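Local coordinates for protein arginine kinase (Cydia pomonella granulosis virus, PDB 6VVG) that binds AMP in its nucleotide pocket and probably acts as an ATP-dependent serine/threonine protein kinase, at residues D92-K104 and L144-F157. Numbering follows the deposited sequence.
Sequences DYVSDGDLFDFVK and LENLLYDRKKKRLF. With AMP (adenosine monophosphate), chain C.
Asp150 OD2 is gripped by two groups: Ser95 OG donates to the anti lone pair of Asp150 OD2 at 2.7 Å, and the ammonium of Lys153 forms a salt bridge from above the carboxylate plane. The other oxygen, OD1, accepts from Lys152 N, an Asx turn, and from Lys153 N, an Asx motif. With its OG anti to the backbone N (chi1 179°), Ser95 reaches Asp150 and also accepts from Gly97 N in an ST turn. The backbones then bridge at Asp98 and Leu148, flanked by hydrogen bonds from Tyr149 N to Gly97 O (2.9 Å) and from Leu99 N to Leu147 O (3.0 Å). Val94 lays CB over the centre of the Phe157 ring, 3.5 Å from its centroid, while its CG2 touches Leu148 CD1, which also lies against one face of the AMP adenine. Val94 N donates to AMP N1 at 3.2 Å, the hinge bond familiar from protein kinases. Tyr149 and Phe102 form an offset edge-to-face pair, the Tyr149 edge toward Phe102, planes at 75°. Leu99 fits between Leu144, Leu147 and Tyr149, and the contact, linking the loop after strand 87-92 to the hairpin of strands 147-148 and 157-158, rests there on helices 115-133 and 192-208.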
# COMPACT_ATOMS: atom_id res chain seq x y z
N ASP A 92 14.05 -3.27 -14.25
CA ASP A 92 15.38 -3.01 -14.78
C ASP A 92 16.41 -3.91 -14.10
O ASP A 92 16.26 -4.29 -12.94
CB ASP A 92 15.78 -1.55 -14.57
CG ASP A 92 15.22 -0.62 -15.62
OD1 ASP A 92 14.95 -1.08 -16.75
OD2 ASP A 92 15.05 0.58 -15.32
N TYR A 93 17.46 -4.26 -14.85
CA TYR A 93 18.71 -4.75 -14.28
C TYR A 93 19.60 -3.55 -14.05
O TYR A 93 19.95 -2.84 -15.01
CB TYR A 93 19.38 -5.76 -15.22
CG TYR A 93 20.63 -6.40 -14.66
CD1 TYR A 93 21.80 -5.67 -14.51
CD2 TYR A 93 20.64 -7.73 -14.27
CE1 TYR A 93 22.94 -6.24 -13.99
CE2 TYR A 93 21.78 -8.32 -13.76
CZ TYR A 93 22.93 -7.57 -13.62
OH TYR A 93 24.07 -8.14 -13.10
N VAL A 94 19.97 -3.29 -12.80
CA VAL A 94 20.72 -2.09 -12.46
C VAL A 94 22.17 -2.38 -12.09
O VAL A 94 23.04 -1.53 -12.35
CB VAL A 94 20.02 -1.30 -11.33
CG1 VAL A 94 18.66 -0.80 -11.79
CG2 VAL A 94 19.90 -2.16 -10.08
N SER A 95 22.47 -3.53 -11.49
CA SER A 95 23.83 -3.80 -11.06
C SER A 95 23.99 -5.27 -10.73
O SER A 95 23.02 -5.95 -10.37
CB SER A 95 24.21 -2.94 -9.85
OG SER A 95 25.54 -3.21 -9.41
N ASP A 96 25.22 -5.75 -10.85
CA ASP A 96 25.57 -7.12 -10.51
C ASP A 96 25.99 -7.29 -9.06
O ASP A 96 26.06 -8.43 -8.58
CB ASP A 96 26.71 -7.62 -11.42
CG ASP A 96 28.00 -6.85 -11.20
OD1 ASP A 96 27.98 -5.61 -11.33
OD2 ASP A 96 29.04 -7.48 -10.91
N GLY A 97 26.30 -6.20 -8.35
CA GLY A 97 26.87 -6.27 -7.03
C GLY A 97 25.95 -5.69 -5.96
O GLY A 97 24.91 -5.09 -6.25
N ASP A 98 26.36 -5.87 -4.71
CA ASP A 98 25.65 -5.31 -3.57
C ASP A 98 26.67 -5.06 -2.46
O ASP A 98 27.84 -5.42 -2.57
CB ASP A 98 24.53 -6.24 -3.09
CG ASP A 98 25.01 -7.63 -2.75
OD1 ASP A 98 25.96 -7.76 -1.94
OD2 ASP A 98 24.45 -8.60 -3.29
N LEU A 99 26.20 -4.44 -1.38
CA LEU A 99 27.12 -4.04 -0.32
C LEU A 99 27.71 -5.25 0.39
O LEU A 99 28.81 -5.15 0.95
CB LEU A 99 26.40 -3.13 0.68
CG LEU A 99 25.88 -1.82 0.07
CD1 LEU A 99 25.28 -0.91 1.14
CD2 LEU A 99 26.98 -1.08 -0.69
N PHE A 100 27.02 -6.39 0.38
CA PHE A 100 27.59 -7.58 1.00
C PHE A 100 28.84 -8.04 0.27
O PHE A 100 29.77 -8.57 0.89
CB PHE A 100 26.58 -8.72 1.03
CG PHE A 100 27.12 -9.99 1.65
CD1 PHE A 100 27.26 -10.09 3.02
CD2 PHE A 100 27.48 -11.06 0.85
CE1 PHE A 100 27.75 -11.25 3.60
CE2 PHE A 100 27.97 -12.23 1.42
CZ PHE A 100 28.11 -12.32 2.80
N ASP A 101 28.89 -7.85 -1.05
CA ASP A 101 30.08 -8.23 -1.81
C ASP A 101 31.32 -7.51 -1.30
O ASP A 101 32.43 -8.02 -1.43
CB ASP A 101 29.88 -7.94 -3.30
CG ASP A 101 28.86 -8.86 -3.95
OD1 ASP A 101 28.71 -10.01 -3.49
OD2 ASP A 101 28.21 -8.43 -4.93
N PHE A 102 31.14 -6.32 -0.73
CA PHE A 102 32.27 -5.50 -0.30
C PHE A 102 32.72 -5.80 1.12
O PHE A 102 33.73 -5.24 1.57
CB PHE A 102 31.91 -4.02 -0.42
CG PHE A 102 31.83 -3.54 -1.83
CD1 PHE A 102 30.68 -3.73 -2.58
CD2 PHE A 102 32.90 -2.89 -2.42
CE1 PHE A 102 30.60 -3.30 -3.89
CE2 PHE A 102 32.83 -2.45 -3.73
CZ PHE A 102 31.68 -2.65 -4.46
N VAL A 103 32.02 -6.68 1.85
CA VAL A 103 32.40 -7.04 3.19
C VAL A 103 32.56 -8.54 3.39
O VAL A 103 33.07 -8.97 4.43
CB VAL A 103 31.40 -6.49 4.24
CG1 VAL A 103 31.16 -5.00 4.02
CG2 VAL A 103 30.09 -7.27 4.19
N LYS A 104 32.17 -9.35 2.41
CA LYS A 104 32.22 -10.80 2.57
C LYS A 104 33.65 -11.30 2.70
O LYS A 104 34.62 -10.63 2.33
CB LYS A 104 31.54 -11.48 1.38
CG LYS A 104 32.20 -11.19 0.04
CD LYS A 104 31.46 -11.89 -1.09
CE LYS A 104 31.99 -11.48 -2.45
NZ LYS A 104 30.97 -11.70 -3.53
N LEU A 144 22.38 -5.51 3.64
CA LEU A 144 23.42 -5.46 2.62
C LEU A 144 22.95 -6.07 1.31
O LEU A 144 23.18 -5.51 0.23
CB LEU A 144 24.67 -6.18 3.13
CG LEU A 144 25.26 -5.71 4.46
CD1 LEU A 144 26.31 -6.67 4.97
CD2 LEU A 144 25.83 -4.32 4.28
N GLU A 145 22.31 -7.23 1.38
CA GLU A 145 21.93 -7.97 0.18
C GLU A 145 20.86 -7.26 -0.63
O GLU A 145 20.67 -7.59 -1.81
CB GLU A 145 21.46 -9.37 0.58
CG GLU A 145 22.52 -10.21 1.28
CD GLU A 145 22.64 -9.92 2.77
OE1 GLU A 145 22.02 -8.95 3.24
OE2 GLU A 145 23.35 -10.67 3.47
N ASN A 146 20.15 -6.29 -0.05
CA ASN A 146 19.12 -5.54 -0.75
C ASN A 146 19.57 -4.14 -1.14
O ASN A 146 18.74 -3.29 -1.47
CB ASN A 146 17.85 -5.47 0.09
CG ASN A 146 17.13 -6.80 0.17
OD1 ASN A 146 17.32 -7.66 -0.69
ND2 ASN A 146 16.30 -6.97 1.19
N LEU A 147 20.88 -3.87 -1.10
CA LEU A 147 21.45 -2.58 -1.47
C LEU A 147 22.46 -2.86 -2.58
O LEU A 147 23.62 -3.17 -2.32
CB LEU A 147 22.08 -1.89 -0.26
CG LEU A 147 21.09 -1.70 0.89
CD1 LEU A 147 21.76 -1.14 2.13
CD2 LEU A 147 19.93 -0.79 0.46
N LEU A 148 22.00 -2.77 -3.82
CA LEU A 148 22.84 -3.05 -4.98
C LEU A 148 23.80 -1.90 -5.22
O LEU A 148 23.45 -0.73 -5.06
CB LEU A 148 21.97 -3.29 -6.21
CG LEU A 148 20.74 -4.19 -6.02
CD1 LEU A 148 20.07 -4.51 -7.35
CD2 LEU A 148 21.11 -5.47 -5.27
N TYR A 149 25.04 -2.24 -5.60
CA TYR A 149 26.13 -1.28 -5.71
C TYR A 149 27.30 -1.99 -6.39
O TYR A 149 27.59 -3.15 -6.08
CB TYR A 149 26.54 -0.75 -4.33
CG TYR A 149 27.66 0.27 -4.32
CD1 TYR A 149 28.99 -0.12 -4.37
CD2 TYR A 149 27.38 1.63 -4.24
CE1 TYR A 149 30.01 0.81 -4.36
CE2 TYR A 149 28.40 2.57 -4.22
CZ TYR A 149 29.71 2.15 -4.28
OH TYR A 149 30.73 3.08 -4.26
N ASP A 150 27.95 -1.29 -7.32
CA ASP A 150 29.16 -1.79 -7.97
C ASP A 150 30.15 -0.64 -8.06
O ASP A 150 29.78 0.53 -8.02
CB ASP A 150 28.86 -2.37 -9.36
CG ASP A 150 28.35 -1.33 -10.33
OD1 ASP A 150 29.18 -0.57 -10.87
OD2 ASP A 150 27.12 -1.27 -10.55
N ARG A 151 31.43 -0.98 -8.16
CA ARG A 151 32.47 0.03 -8.07
C ARG A 151 32.71 0.77 -9.37
O ARG A 151 33.60 1.62 -9.44
CB ARG A 151 33.78 -0.59 -7.62
CG ARG A 151 34.37 -1.74 -8.54
CD ARG A 151 35.41 -2.49 -7.67
NE ARG A 151 36.35 -3.29 -8.44
CZ ARG A 151 37.54 -3.68 -7.99
NH1 ARG A 151 37.93 -3.33 -6.77
NH2 ARG A 151 38.33 -4.42 -8.76
N LYS A 152 31.91 0.50 -10.39
CA LYS A 152 31.98 1.29 -11.62
C LYS A 152 30.89 2.35 -11.71
O LYS A 152 31.20 3.54 -11.87
CB LYS A 152 31.88 0.35 -12.81
CG LYS A 152 32.57 0.77 -14.04
CD LYS A 152 31.90 1.96 -14.66
CE LYS A 152 32.09 2.00 -16.17
NZ LYS A 152 31.19 3.09 -16.70
N LYS A 153 29.63 1.97 -11.56
CA LYS A 153 28.55 2.96 -11.45
C LYS A 153 28.64 3.74 -10.13
O LYS A 153 28.42 4.96 -10.10
CB LYS A 153 27.20 2.26 -11.56
CG LYS A 153 26.83 1.79 -12.97
CD LYS A 153 25.86 0.62 -12.92
CE LYS A 153 26.20 -0.42 -13.98
NZ LYS A 153 26.68 -1.70 -13.38
N LYS A 154 28.97 3.04 -9.05
CA LYS A 154 28.94 3.64 -7.71
C LYS A 154 27.56 4.23 -7.43
O LYS A 154 27.44 5.26 -6.77
CB LYS A 154 30.03 4.69 -7.55
CG LYS A 154 31.39 4.24 -8.07
CD LYS A 154 32.52 4.84 -7.25
CE LYS A 154 33.86 4.22 -7.65
NZ LYS A 154 33.98 4.06 -9.13
N ARG A 155 26.52 3.59 -7.94
CA ARG A 155 25.14 4.00 -7.74
C ARG A 155 24.47 3.00 -6.82
O ARG A 155 24.52 1.79 -7.06
CB ARG A 155 24.40 4.09 -9.08
CG ARG A 155 23.21 5.03 -9.06
CD ARG A 155 22.76 5.45 -10.47
NE ARG A 155 21.32 5.73 -10.49
CZ ARG A 155 20.51 5.39 -11.48
NH1 ARG A 155 20.99 4.77 -12.55
NH2 ARG A 155 19.22 5.68 -11.41
N LEU A 156 23.83 3.51 -5.77
CA LEU A 156 23.13 2.68 -4.81
C LEU A 156 21.68 2.50 -5.25
O LEU A 156 20.98 3.48 -5.51
CB LEU A 156 23.18 3.31 -3.41
CG LEU A 156 22.55 2.51 -2.27
CD1 LEU A 156 23.42 1.33 -1.91
CD2 LEU A 156 22.32 3.41 -1.06
N PHE A 157 21.25 1.24 -5.33
CA PHE A 157 19.86 0.91 -5.61
C PHE A 157 19.29 0.12 -4.45
O PHE A 157 19.81 -0.95 -4.10
CB PHE A 157 19.73 0.09 -6.90
CG PHE A 157 20.35 0.74 -8.10
CD1 PHE A 157 21.69 0.56 -8.38
CD2 PHE A 157 19.60 1.53 -8.95
CE1 PHE A 157 22.27 1.15 -9.48
CE2 PHE A 157 20.17 2.14 -10.06
CZ PHE A 157 21.51 1.94 -10.32
P AMP C . 15.82 -9.81 -4.79
O1P AMP C . 16.08 -10.37 -3.42
O2P AMP C . 16.56 -8.50 -4.91
O3P AMP C . 14.32 -9.79 -5.01
O5' AMP C . 16.43 -10.78 -5.90
C5' AMP C . 17.45 -11.71 -5.57
C4' AMP C . 18.80 -11.25 -6.07
O4' AMP C . 18.74 -10.98 -7.50
C3' AMP C . 19.34 -9.95 -5.49
O3' AMP C . 19.91 -10.12 -4.20
C2' AMP C . 20.35 -9.53 -6.55
O2' AMP C . 21.53 -10.31 -6.47
C1' AMP C . 19.59 -9.90 -7.82
N9 AMP C . 18.75 -8.78 -8.29
C8 AMP C . 17.53 -8.51 -7.81
N7 AMP C . 17.07 -7.43 -8.44
C5 AMP C . 18.01 -7.02 -9.30
C6 AMP C . 18.05 -5.97 -10.19
N6 AMP C . 17.09 -4.93 -10.50
N1 AMP C . 19.11 -5.77 -10.95
C2 AMP C . 20.17 -6.62 -10.85
N3 AMP C . 20.14 -7.65 -9.99
C4 AMP C . 19.06 -7.85 -9.21
O HOH W 1 21.89 -9.41 -3.34